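Local coordinates for protein carboxyvinyl-carboxyphosphonate phosphorylmutase (Bacillus anthracis, PDB 4IQD) that belongs to a family of enzymes built on the TIM-barrel fold and binds pyruvic acid at several places, at residues Q11-Q14 with E15-A18; I71-S74 with T75-A78; Q198-E201 with E202-F206; Y226-A229 with E230-A233. One frame throughout, in Å; residues are numbered along the deposited sequence.

Contact 1. Residues Q11-Q14 with E15-A18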
ATOM      1  N   GLN A  11      18.944 -12.399   5.188  1.00 52.73           N
ATOM      2  CA  GLN A  11      18.820 -10.980   5.505  1.00 50.09           C
ATOM      3  C   GLN A  11      20.101 -10.420   6.122  1.00 45.68           C
ATOM      4  O   GLN A  11      20.954 -11.169   6.594  1.00 44.11           O
ATOM      5  CB  GLN A  11      17.647 -10.758   6.457  1.00 55.34           C
ATOM      6  CG  GLN A  11      17.599 -11.756   7.601  1.00 64.28           C
ATOM      7  CD  GLN A  11      16.706 -11.302   8.738  1.00 70.09           C
ATOM      8  OE1 GLN A  11      16.832 -10.181   9.232  1.00 72.80           O
ATOM      9  NE2 GLN A  11      15.795 -12.173   9.160  1.00 70.71           N
ATOM     10  N   SER A  12      20.231  -9.096   6.106  1.00 42.13           N
ATOM     11  CA  SER A  12      21.374  -8.422   6.712  1.00 36.71           C
ATOM     12  C   SER A  12      20.985  -7.923   8.096  1.00 34.07           C
ATOM     13  O   SER A  12      19.807  -7.920   8.443  1.00 34.63           O
ATOM     14  CB  SER A  12      21.818  -7.235   5.853  1.00 37.39           C
ATOM     15  OG  SER A  12      22.239  -7.643   4.564  1.00 40.88           O
ATOM     16  N   THR A  13      21.968  -7.505   8.887  1.00 33.79           N
ATOM     17  CA  THR A  13      21.663  -6.848  10.153  1.00 34.53           C
ATOM     18  C   THR A  13      21.522  -5.346   9.927  1.00 32.69           C
ATOM     19  O   THR A  13      21.934  -4.828   8.887  1.00 22.09           O
ATOM     20  CB  THR A  13      22.704  -7.146  11.262  1.00 39.10           C
ATOM     21  OG1 THR A  13      22.196  -6.700  12.524  1.00 42.34           O
ATOM     22  CG2 THR A  13      24.017  -6.449  10.993  1.00 24.00           C
ATOM     23  N   GLN A  14      20.916  -4.657  10.888  1.00 31.41           N
ATOM     24  CA  GLN A  14      20.715  -3.220  10.776  1.00 32.35           C
ATOM     25  C   GLN A  14      22.053  -2.516  10.639  1.00 32.57           C
ATOM     26  O   GLN A  14      22.204  -1.608   9.824  1.00 32.49           O
ATOM     27  CB  GLN A  14      19.956  -2.674  11.988  1.00 30.82           C
ATOM     28  CG  GLN A  14      19.564  -1.202  11.877  1.00 23.44           C
ATOM     29  CD  GLN A  14      20.650  -0.256  12.351  1.00 24.60           C
ATOM     30  OE1 GLN A  14      21.411  -0.572  13.262  1.00 27.42           O
ATOM     31  NE2 GLN A  14      20.728   0.914  11.730  1.00 20.35           N
ATOM     32  N   GLU A  15      23.028  -2.945  11.432  1.00 22.24           N
ATOM     33  CA  GLU A  15      24.321  -2.284  11.426  1.00 29.48           C
ATOM     34  C   GLU A  15      25.028  -2.508  10.095  1.00 24.52           C
ATOM     35  O   GLU A  15      25.789  -1.661   9.640  1.00 25.64           O
ATOM     36  CB  GLU A  15      25.188  -2.734  12.606  1.00 36.48           C
ATOM     37  CG  GLU A  15      26.347  -1.786  12.891  1.00 42.50           C
ATOM     38  CD  GLU A  15      26.588  -1.567  14.376  1.00 48.58           C
ATOM     39  OE1 GLU A  15      25.942  -2.251  15.197  1.00 51.76           O
ATOM     40  OE2 GLU A  15      27.425  -0.702  14.718  1.00 47.13           O
ATOM     41  N   GLU A  16      24.760  -3.646   9.467  1.00 22.64           N
ATOM     42  CA  GLU A  16      25.255  -3.899   8.122  1.00 25.54           C
ATOM     43  C   GLU A  16      24.558  -2.967   7.148  1.00 25.19           C
ATOM     44  O   GLU A  16      25.177  -2.438   6.226  1.00 27.41           O
ATOM     45  CB  GLU A  16      25.018  -5.357   7.719  1.00 30.46           C
ATOM     46  CG  GLU A  16      26.114  -6.308   8.175  1.00 33.83           C
ATOM     47  CD  GLU A  16      25.658  -7.754   8.214  1.00 36.16           C
ATOM     48  OE1 GLU A  16      24.442  -8.002   8.073  1.00 34.13           O
ATOM     49  OE2 GLU A  16      26.516  -8.643   8.390  1.00 38.72           O
ATOM     50  N   LEU A  17      23.263  -2.761   7.366  1.00 23.33           N
ATOM     51  CA  LEU A  17      22.466  -1.943   6.461  1.00 25.40           C
ATOM     52  C   LEU A  17      22.836  -0.464   6.521  1.00 25.80           C
ATOM     53  O   LEU A  17      22.915   0.205   5.490  1.00 25.82           O
ATOM     54  CB  LEU A  17      20.970  -2.152   6.714  1.00 20.38           C
ATOM     55  CG  LEU A  17      20.404  -3.413   6.056  1.00 22.56           C
ATOM     56  CD1 LEU A  17      18.916  -3.541   6.313  1.00 23.03           C
ATOM     57  CD2 LEU A  17      20.689  -3.408   4.563  1.00 21.87           C
ATOM     58  N   ALA A  18      23.073   0.042   7.725  1.00 25.68           N
ATOM     59  CA  ALA A  18      23.473   1.433   7.894  1.00 24.26           C
ATOM     60  C   ALA A  18      24.829   1.684   7.252  1.00 24.48           C
ATOM     61  O   ALA A  18      25.027   2.686   6.567  1.00 24.50           O
ATOM     62  CB  ALA A  18      23.510   1.795   9.359  1.00 20.43           C
TER
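With CG beside its own backbone N (chi1 -86°) and the chain extended beyond, Glu16 sends its carboxylate back along the first turn to Thr13. The first torsion of Thr13 holds OG1 anti to the backbone N and turns the methyl instead toward this glutamate. OE1 of Glu16 takes the amide of Thr13, N to OE1 being 2.7 Å. The bond is almost straight at 174°, and the donor meets the anti side of OE1, 26° out of the carboxylate plane. Thr13 CG2 rests against Glu16 CG at 3.5 Å, the two side chains crossing at about a right angle. This is one half of a capping box at the start of helix 14-26: Thr13, the N-cap residue, gives its N-H to the glutamate, but its hydroxyl makes no capping bond in return. Leu17 N binds Thr13 O at 2.9 Å, and Ala18 N binds Gln14 O at 2.8 Å, the first rungs of the helix. Ser12 CB touches Leu17 CG at 4.1 Å. The amide of Gln14 lays NE2 3.8 Å from Ala18 CB, while NE2 is hydrogen-bonded to Val118 O and OE1 to Ser159 OG.

Contact 2. Residues I71-S74 with T75-A78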
ATOM      1  N   ILE A  71      -0.177  13.265  11.650  1.00 35.22           N
ATOM      2  CA  ILE A  71      -1.199  12.608  12.457  1.00 33.24           C
ATOM      3  C   ILE A  71      -0.982  11.103  12.511  1.00 29.91           C
ATOM      4  O   ILE A  71      -1.733  10.380  13.161  1.00 28.30           O
ATOM      5  CB  ILE A  71      -2.611  12.915  11.940  1.00 34.84           C
ATOM      6  CG1 ILE A  71      -2.754  12.458  10.486  1.00 32.94           C
ATOM      7  CG2 ILE A  71      -2.908  14.401  12.082  1.00 35.79           C
ATOM      8  CD1 ILE A  71      -3.984  12.989   9.790  1.00 33.56           C
ATOM      9  N   VAL A  72       0.049  10.636  11.819  1.00 27.62           N
ATOM     10  CA  VAL A  72       0.448   9.246  11.929  1.00 24.20           C
ATOM     11  C   VAL A  72       1.409   9.113  13.093  1.00 25.13           C
ATOM     12  O   VAL A  72       2.000  10.100  13.531  1.00 26.02           O
ATOM     13  CB  VAL A  72       1.116   8.731  10.645  1.00 25.32           C
ATOM     14  CG1 VAL A  72       0.107   8.676   9.510  1.00 25.73           C
ATOM     15  CG2 VAL A  72       2.305   9.601  10.282  1.00 20.71           C
ATOM     16  N   THR A  73       1.552   7.894  13.600  1.00 26.02           N
ATOM     17  CA  THR A  73       2.397   7.645  14.759  1.00 25.69           C
ATOM     18  C   THR A  73       3.703   6.984  14.351  1.00 22.92           C
ATOM     19  O   THR A  73       3.812   6.426  13.262  1.00 18.99           O
ATOM     20  CB  THR A  73       1.692   6.745  15.776  1.00 26.63           C
ATOM     21  OG1 THR A  73       1.590   5.420  15.247  1.00 27.76           O
ATOM     22  CG2 THR A  73       0.304   7.275  16.084  1.00 27.34           C
ATOM     23  N   SER A  74       4.692   7.055  15.234  1.00 25.73           N
ATOM     24  CA  SER A  74       5.998   6.470  14.973  1.00 27.45           C
ATOM     25  C   SER A  74       5.873   4.968  14.776  1.00 25.56           C
ATOM     26  O   SER A  74       6.609   4.377  13.992  1.00 27.14           O
ATOM     27  CB  SER A  74       6.956   6.754  16.128  1.00 30.08           C
ATOM     28  OG  SER A  74       6.650   5.941  17.249  1.00 33.77           O
ATOM     29  N   THR A  75       4.929   4.364  15.493  1.00 27.58           N
ATOM     30  CA  THR A  75       4.686   2.926  15.413  1.00 27.71           C
ATOM     31  C   THR A  75       4.249   2.510  14.010  1.00 31.39           C
ATOM     32  O   THR A  75       4.705   1.495  13.481  1.00 26.13           O
ATOM     33  CB  THR A  75       3.607   2.485  16.423  1.00 28.60           C
ATOM     34  OG1 THR A  75       4.015   2.840  17.748  1.00 27.53           O
ATOM     35  CG2 THR A  75       3.389   0.977  16.354  1.00 31.38           C
ATOM     36  N   GLU A  76       3.363   3.304  13.415  1.00 31.13           N
ATOM     37  CA  GLU A  76       2.860   3.041  12.071  1.00 26.15           C
ATOM     38  C   GLU A  76       3.968   3.145  11.036  1.00 23.21           C
ATOM     39  O   GLU A  76       4.103   2.286  10.167  1.00 24.06           O
ATOM     40  CB  GLU A  76       1.751   4.031  11.718  1.00 29.88           C
ATOM     41  CG  GLU A  76       0.468   3.833  12.500  1.00 35.41           C
ATOM     42  CD  GLU A  76      -0.509   4.975  12.313  1.00 37.08           C
ATOM     43  OE1 GLU A  76      -0.072   6.141  12.372  1.00 37.53           O
ATOM     44  OE2 GLU A  76      -1.710   4.708  12.105  1.00 39.53           O
ATOM     45  N   VAL A  77       4.754   4.212  11.131  1.00 22.72           N
ATOM     46  CA  VAL A  77       5.834   4.456  10.186  1.00 20.39           C
ATOM     47  C   VAL A  77       6.902   3.373  10.289  1.00 24.57           C
ATOM     48  O   VAL A  77       7.448   2.926   9.280  1.00 25.21           O
ATOM     49  CB  VAL A  77       6.472   5.837  10.416  1.00 22.00           C
ATOM     50  CG1 VAL A  77       7.566   6.097   9.396  1.00 22.32           C
ATOM     51  CG2 VAL A  77       5.409   6.921  10.348  1.00 19.81           C
ATOM     52  N   ALA A  78       7.181   2.940  11.514  1.00 18.70           N
ATOM     53  CA  ALA A  78       8.184   1.911  11.754  1.00 18.92           C
ATOM     54  C   ALA A  78       7.745   0.544  11.224  1.00 30.08           C
ATOM     55  O   ALA A  78       8.579  -0.288  10.868  1.00 32.53           O
ATOM     56  CB  ALA A  78       8.516   1.832  13.235  1.00 21.37           C
TER
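Thr73 and Glu76 exchange hydrogen bonds in both directions across the first turn of helix 74-88, a capping box with Thr73 at the N-cap. The stronger arm runs from Thr73 N to Glu76 OE1, 2.7 Å long and 165° at the hydrogen, and it meets OE1 on the anti side. The return arm, from Glu76 N to Thr73 OG1 at 3.3 Å, is weak. Its acceptor is in place because chi1 of 70° sets OG1 between the backbone N and the carbonyl carbon of Thr73, within reach of Glu76 N. A further weak bond links that hydroxyl to Glu76 OE1. Among the backbone bonds, Val77 N reaches Thr73 O at 3.2 Å in the carbonyl plane, and Ala78 N reaches Ser74 O at 2.9 Å. Ser74 OG is hydrogen-bonded to Glu112 OE1 of helix 103-115.

The apolar part is a hydrophobic staple: Val72, the residue before the N-cap, sets CG2 4.1 Å from CG2 of Val77, the two side chains crossing at about a right angle. Val72 also leans on Tyr60 and Thr61 of helix 57-63, and Val77 on Phe100.

Van der Waals contact accompanies the polar grip, with Thr73 OG1 3.4 Å from Glu76 CG and Val72 CB 3.3 Å from Glu76 OE1. An anionic carboxylate at the N-terminal end of a helix would probably be stabilised by the amides there, while the box supplies acceptors to two backbone N-H groups, of Thr73 and Glu76, where the helix begins.

Contact 3. Residues Q198-E201 with E202-F206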
ATOM      1  N   GLN A 198      18.095  27.664  -4.168  1.00 20.93           N
ATOM      2  CA  GLN A 198      17.427  28.325  -5.285  1.00 23.35           C
ATOM      3  C   GLN A 198      18.178  28.417  -6.613  1.00 28.64           C
ATOM      4  O   GLN A 198      17.658  28.989  -7.571  1.00 34.26           O
ATOM      5  CB  GLN A 198      16.937  29.708  -4.847  1.00 21.29           C
ATOM      6  CG  GLN A 198      15.906  29.637  -3.730  1.00 21.46           C
ATOM      7  CD  GLN A 198      15.532  30.993  -3.184  1.00 23.07           C
ATOM      8  OE1 GLN A 198      15.800  32.018  -3.805  1.00 24.82           O
ATOM      9  NE2 GLN A 198      14.906  31.007  -2.016  1.00 25.21           N
ATOM     10  N   SER A 199      19.378  27.851  -6.687  1.00 24.92           N
ATOM     11  CA  SER A 199      20.154  27.929  -7.921  1.00 23.50           C
ATOM     12  C   SER A 199      21.371  27.025  -7.930  1.00 26.62           C
ATOM     13  O   SER A 199      21.759  26.470  -6.905  1.00 27.52           O
ATOM     14  CB  SER A 199      20.622  29.362  -8.166  1.00 22.07           C
ATOM     15  OG  SER A 199      21.560  29.755  -7.182  1.00 22.23           O
ATOM     16  N   GLU A 200      21.975  26.904  -9.107  1.00 28.01           N
ATOM     17  CA  GLU A 200      23.237  26.205  -9.260  1.00 28.35           C
ATOM     18  C   GLU A 200      24.313  26.731  -8.313  1.00 28.15           C
ATOM     19  O   GLU A 200      25.011  25.954  -7.661  1.00 26.40           O
ATOM     20  CB  GLU A 200      23.713  26.235 -10.725  1.00 31.99           C
ATOM     21  CG  GLU A 200      25.139  25.711 -10.950  1.00 33.47           C
ATOM     22  CD  GLU A 200      25.288  24.891 -12.230  1.00 34.31           C
ATOM     23  OE1 GLU A 200      26.435  24.541 -12.584  1.00 36.85           O
ATOM     24  OE2 GLU A 200      24.265  24.589 -12.878  1.00 35.28           O
ATOM     25  N   GLU A 201      24.425  28.052  -8.222  1.00 24.57           N
ATOM     26  CA  GLU A 201      25.443  28.665  -7.377  1.00 26.96           C
ATOM     27  C   GLU A 201      25.170  28.432  -5.895  1.00 23.96           C
ATOM     28  O   GLU A 201      26.100  28.335  -5.104  1.00 24.94           O
ATOM     29  CB  GLU A 201      25.581  30.167  -7.661  1.00 34.23           C
ATOM     30  CG  GLU A 201      24.498  31.041  -7.047  1.00 41.39           C
ATOM     31  CD  GLU A 201      25.045  32.340  -6.475  1.00 47.28           C
ATOM     32  OE1 GLU A 201      26.224  32.663  -6.737  1.00 49.22           O
ATOM     33  OE2 GLU A 201      24.297  33.036  -5.754  1.00 47.84           O
ATOM     34  N   GLU A 202      23.898  28.338  -5.518  1.00 23.43           N
ATOM     35  CA  GLU A 202      23.559  28.092  -4.123  1.00 22.29           C
ATOM     36  C   GLU A 202      23.886  26.661  -3.733  1.00 20.39           C
ATOM     37  O   GLU A 202      24.328  26.397  -2.619  1.00 22.70           O
ATOM     38  CB  GLU A 202      22.091  28.415  -3.840  1.00 21.16           C
ATOM     39  CG  GLU A 202      21.794  29.907  -3.858  1.00 24.68           C
ATOM     40  CD  GLU A 202      20.484  30.269  -3.182  1.00 24.81           C
ATOM     41  OE1 GLU A 202      19.830  29.368  -2.619  1.00 22.79           O
ATOM     42  OE2 GLU A 202      20.112  31.461  -3.210  1.00 23.46           O
ATOM     43  N   PHE A 203      23.678  25.739  -4.668  1.00 19.28           N
ATOM     44  CA  PHE A 203      23.992  24.335  -4.433  1.00 18.94           C
ATOM     45  C   PHE A 203      25.489  24.203  -4.177  1.00 19.22           C
ATOM     46  O   PHE A 203      25.910  23.707  -3.130  1.00 23.23           O
ATOM     47  CB  PHE A 203      23.589  23.459  -5.626  1.00 21.64           C
ATOM     48  CG  PHE A 203      22.107  23.459  -5.923  1.00 25.86           C
ATOM     49  CD1 PHE A 203      21.196  23.986  -5.036  1.00 28.83           C
ATOM     50  CD2 PHE A 203      21.628  22.903  -7.091  1.00 28.75           C
ATOM     51  CE1 PHE A 203      19.848  23.972  -5.332  1.00 28.15           C
ATOM     52  CE2 PHE A 203      20.291  22.891  -7.388  1.00 29.05           C
ATOM     53  CZ  PHE A 203      19.398  23.426  -6.503  1.00 26.06           C
ATOM     54  N   ARG A 204      26.288  24.659  -5.139  1.00 18.92           N
ATOM     55  CA  ARG A 204      27.743  24.585  -5.046  1.00 19.57           C
ATOM     56  C   ARG A 204      28.290  25.332  -3.828  1.00 24.18           C
ATOM     57  O   ARG A 204      29.230  24.870  -3.182  1.00 26.10           O
ATOM     58  CB  ARG A 204      28.380  25.131  -6.327  1.00 20.67           C
ATOM     59  CG  ARG A 204      27.911  24.453  -7.610  1.00 20.90           C
ATOM     60  CD  ARG A 204      28.689  24.973  -8.817  1.00 24.10           C
ATOM     61  NE  ARG A 204      28.365  24.275 -10.061  1.00 20.09           N
ATOM     62  CZ  ARG A 204      28.975  23.170 -10.485  1.00 25.27           C
ATOM     63  NH1 ARG A 204      29.940  22.622  -9.762  1.00 29.27           N
ATOM     64  NH2 ARG A 204      28.615  22.606 -11.630  1.00 25.88           N
ATOM     65  N   LEU A 205      27.704  26.486  -3.521  1.00 24.64           N
ATOM     66  CA  LEU A 205      28.141  27.275  -2.372  1.00 26.66           C
ATOM     67  C   LEU A 205      27.827  26.579  -1.057  1.00 25.83           C
ATOM     68  O   LEU A 205      28.647  26.569  -0.138  1.00 27.69           O
ATOM     69  CB  LEU A 205      27.486  28.652  -2.373  1.00 27.42           C
ATOM     70  CG  LEU A 205      27.780  29.498  -1.132  1.00 35.52           C
ATOM     71  CD1 LEU A 205      29.276  29.760  -0.995  1.00 39.44           C
ATOM     72  CD2 LEU A 205      27.012  30.805  -1.168  1.00 38.72           C
ATOM     73  N   PHE A 206      26.629  26.014  -0.969  1.00 21.24           N
ATOM     74  CA  PHE A 206      26.205  25.330   0.242  1.00 20.74           C
ATOM     75  C   PHE A 206      27.121  24.137   0.483  1.00 22.02           C
ATOM     76  O   PHE A 206      27.598  23.924   1.594  1.00 20.41           O
ATOM     77  CB  PHE A 206      24.747  24.883   0.120  1.00 21.00           C
ATOM     78  CG  PHE A 206      24.130  24.452   1.422  1.00 25.01           C
ATOM     79  CD1 PHE A 206      23.446  25.358   2.215  1.00 25.38           C
ATOM     80  CD2 PHE A 206      24.219  23.136   1.847  1.00 24.71           C
ATOM     81  CE1 PHE A 206      22.871  24.964   3.413  1.00 25.34           C
ATOM     82  CE2 PHE A 206      23.646  22.736   3.043  1.00 25.21           C
ATOM     83  CZ  PHE A 206      22.972  23.652   3.826  1.00 25.15           C
TER
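The chain runs from Gln198 into helix 200-209 through the N-cap Ser199, and Phe203 N to Ser199 O (3.0 Å), Arg204 N to Glu200 O and Leu205 N to Glu201 O open the regular i to i+4 ladder. Ser199 OG, placed between backbone N and carbonyl carbon (chi1 67°), accepts from Glu202 N at 3.2 Å. The glutamate does not answer to Ser199 as it would in a capping box; its extended chain reaches one residue further back, and OE1 accepts from Gln198 N at 2.9 Å. That donor stands well above the carboxylate plane, 59° out of it. Gln198 and Glu202 run alongside each other in the same direction, and Gln198 CB is 3.7 Å from Glu202 OE1.

One turn apart on the helix, Arg204 grips Glu200 in a side-on salt bridge. NH2 approaches OE1 of Glu200 to 3.1 Å and NE approaches the same oxygen to 3.2 Å, both from one face of the carboxylate. OE1 sits in the guanidinium plane, whereas the two flat groups are turned 38° apart. The Phe203 ring takes Ser199 O over one face, 3.1 Å above the plane and offset toward the rim.

Beyond the turn, the other oxygen of Glu202 makes a salt bridge to Arg169, a residue that lines a pyruvic acid pocket. Leu205 and Glu202 lie on Leu174 of helix 174-187, Phe206 packs between that helix and strand 191-194, and Phe203 meets Phe237 edge-to-face in the approach to strand 239-242.

Contact 4. Residues Y226-A229 with E230-A233. With PYR (pyruvic acid), chain E.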
ATOM      1  N   TYR A 226      13.889  19.822 -12.870  1.00 25.30           N
ATOM      2  CA  TYR A 226      14.158  18.413 -13.105  1.00 24.18           C
ATOM      3  C   TYR A 226      15.565  18.179 -13.634  1.00 23.33           C
ATOM      4  O   TYR A 226      15.769  17.878 -14.806  1.00 25.43           O
ATOM      5  CB  TYR A 226      13.094  17.806 -14.016  1.00 21.98           C
ATOM      6  CG  TYR A 226      11.705  17.987 -13.457  1.00 20.46           C
ATOM      7  CD1 TYR A 226      10.900  19.034 -13.880  1.00 20.68           C
ATOM      8  CD2 TYR A 226      11.213  17.133 -12.480  1.00 26.00           C
ATOM      9  CE1 TYR A 226       9.637  19.215 -13.363  1.00 20.54           C
ATOM     10  CE2 TYR A 226       9.946  17.305 -11.953  1.00 25.92           C
ATOM     11  CZ  TYR A 226       9.163  18.351 -12.398  1.00 23.14           C
ATOM     12  OH  TYR A 226       7.898  18.537 -11.887  1.00 21.18           O
ATOM     13  N   TYR A 227      16.536  18.343 -12.746  1.00 24.29           N
ATOM     14  CA  TYR A 227      17.906  17.995 -13.051  1.00 23.05           C
ATOM     15  C   TYR A 227      18.050  16.488 -13.038  1.00 21.81           C
ATOM     16  O   TYR A 227      17.342  15.797 -12.310  1.00 23.24           O
ATOM     17  CB  TYR A 227      18.854  18.586 -12.014  1.00 22.06           C
ATOM     18  CG  TYR A 227      18.961  20.087 -12.046  1.00 24.44           C
ATOM     19  CD1 TYR A 227      18.429  20.859 -11.027  1.00 25.52           C
ATOM     20  CD2 TYR A 227      19.601  20.731 -13.094  1.00 25.45           C
ATOM     21  CE1 TYR A 227      18.533  22.234 -11.048  1.00 27.79           C
ATOM     22  CE2 TYR A 227      19.709  22.103 -13.125  1.00 28.85           C
ATOM     23  CZ  TYR A 227      19.173  22.852 -12.101  1.00 31.18           C
ATOM     24  OH  TYR A 227      19.276  24.224 -12.125  1.00 35.94           O
ATOM     25  N   SER A 228      18.973  15.973 -13.837  1.00 22.96           N
ATOM     26  CA  SER A 228      19.276  14.553 -13.791  1.00 24.11           C
ATOM     27  C   SER A 228      20.133  14.286 -12.560  1.00 24.00           C
ATOM     28  O   SER A 228      20.607  15.222 -11.917  1.00 24.41           O
ATOM     29  CB  SER A 228      19.994  14.104 -15.067  1.00 25.04           C
ATOM     30  OG  SER A 228      21.256  14.733 -15.202  1.00 28.18           O
ATOM     31  N   ALA A 229      20.321  13.015 -12.228  1.00 20.62           N
ATOM     32  CA  ALA A 229      21.162  12.648 -11.095  1.00 25.56           C
ATOM     33  C   ALA A 229      22.617  13.014 -11.380  1.00 26.15           C
ATOM     34  O   ALA A 229      23.349  13.436 -10.486  1.00 24.63           O
ATOM     35  CB  ALA A 229      21.033  11.170 -10.796  1.00 20.36           C
ATOM     36  N   GLU A 230      23.020  12.851 -12.636  1.00 30.01           N
ATOM     37  CA  GLU A 230      24.354  13.234 -13.083  1.00 32.25           C
ATOM     38  C   GLU A 230      24.540  14.730 -12.892  1.00 27.30           C
ATOM     39  O   GLU A 230      25.603  15.186 -12.473  1.00 27.63           O
ATOM     40  CB  GLU A 230      24.550  12.861 -14.556  1.00 40.96           C
ATOM     41  CG  GLU A 230      25.841  13.374 -15.181  1.00 49.68           C
ATOM     42  CD  GLU A 230      27.052  12.532 -14.820  1.00 54.78           C
ATOM     43  OE1 GLU A 230      26.868  11.417 -14.286  1.00 57.01           O
ATOM     44  OE2 GLU A 230      28.188  12.988 -15.078  1.00 53.97           O
ATOM     45  N   GLU A 231      23.495  15.490 -13.194  1.00 23.90           N
ATOM     46  CA  GLU A 231      23.533  16.929 -12.989  1.00 26.03           C
ATOM     47  C   GLU A 231      23.733  17.266 -11.514  1.00 24.38           C
ATOM     48  O   GLU A 231      24.683  17.953 -11.176  1.00 25.95           O
ATOM     49  CB  GLU A 231      22.290  17.604 -13.576  1.00 29.01           C
ATOM     50  CG  GLU A 231      22.418  17.871 -15.074  1.00 29.94           C
ATOM     51  CD  GLU A 231      21.089  18.121 -15.754  1.00 34.06           C
ATOM     52  OE1 GLU A 231      21.074  18.761 -16.825  1.00 37.44           O
ATOM     53  OE2 GLU A 231      20.056  17.668 -15.229  1.00 36.39           O
ATOM     54  N   PHE A 232      22.874  16.747 -10.641  1.00 24.36           N
ATOM     55  CA  PHE A 232      23.035  16.943  -9.199  1.00 25.24           C
ATOM     56  C   PHE A 232      24.424  16.571  -8.700  1.00 21.55           C
ATOM     57  O   PHE A 232      24.961  17.214  -7.800  1.00 23.15           O
ATOM     58  CB  PHE A 232      22.016  16.113  -8.424  1.00 27.20           C
ATOM     59  CG  PHE A 232      20.621  16.637  -8.507  1.00 26.63           C
ATOM     60  CD1 PHE A 232      19.641  15.911  -9.148  1.00 20.58           C
ATOM     61  CD2 PHE A 232      20.290  17.854  -7.939  1.00 20.93           C
ATOM     62  CE1 PHE A 232      18.364  16.386  -9.228  1.00 22.22           C
ATOM     63  CE2 PHE A 232      19.004  18.335  -8.011  1.00 23.55           C
ATOM     64  CZ  PHE A 232      18.037  17.600  -8.657  1.00 20.58           C
ATOM     65  N   ALA A 233      24.994  15.524  -9.287  1.00 28.54           N
ATOM     66  CA  ALA A 233      26.276  14.994  -8.839  1.00 27.80           C
ATOM     67  C   ALA A 233      27.419  15.990  -9.000  1.00 29.56           C
ATOM     68  O   ALA A 233      28.177  16.215  -8.063  1.00 33.84           O
ATOM     69  CB  ALA A 233      26.598  13.697  -9.560  1.00 21.69           C
TER
HETATM   70  C   PYR E 403      17.603  21.047 -16.788  1.00 51.20           C
HETATM   71  O   PYR E 403      17.206  20.947 -15.544  1.00 52.89           O
HETATM   72  OXT PYR E 403      18.804  21.503 -17.053  1.00 50.87           O
HETATM   73  CA  PYR E 403      16.746  20.692 -17.824  1.00 46.83           C
HETATM   74  O3  PYR E 403      16.995  21.089 -19.045  1.00 43.83           O
HETATM   75  CB  PYR E 403      15.545  19.836 -17.564  1.00 47.61           C
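Glu231 folds back over the N-cap Ser228 atom by atom. Its CB lies 3.4 Å from Ser228 O and its CG 3.3 Å from Ser228 OG, the chain extended from there so that CD passes the same hydroxyl. At the tip OE2 accepts from Ser228 N; the modelled length of 2.4 Å is very short, so its exact value is doubtful. This oxygen also lies at the edge of the Tyr227 ring, in its plane, with the carboxylate turned almost perpendicular to the ring. OE1 faces the bound pyruvic acid, 3.6 Å from its OXT. The reverse arm, Glu231 N to Ser228 OG at 3.1 Å, completes a capping box.

Around it Tyr227 and Phe232 form an aromatic hydrophobic staple. Tyr227 CB makes a CH-pi contact over the Phe232 face, 3.8 Å from the centroid, and the tyrosine edge turns to that same ring in a T-shaped pair, planes at 75°. CD2 of Tyr227 stands 3.4 Å from pyruvic acid O, while Tyr226 O approaches the ligand methyl.

Helix 229-234 begins here, between strand 215-217 and strand 239-242. Phe232 rests on Met218 just past the first of these strands, Ala229 and Ala233 lie on Ile30 ahead of strand 31-34, and the backbone of Ala229 hydrogen-bonds to the second subunit.

Overall arrangement
All four contacts are partly buried helix starts in which a glutamate reaches back to a backbone amide, but the cap is completed to different degrees. Contacts 2 and 4 have full capping boxes with staples of valines and of aromatic rings; contact 1 keeps only the glutamate's arm, and contact 3 shifts that arm to the residue before the cap. Each starts a different helix. In contact 1 Gln14, Leu17 and Ala18 are buried and Thr13, Glu15 and Glu16 exposed; in contact 3 Glu202 and Phe203 are buried beside the exposed Glu200-Arg204 pair. Contacts 3 and 4 meet through Phe203 and Tyr227, across the chain's centre from contact 2. Only contact 4 itself holds residues lining a pyruvic acid pocket.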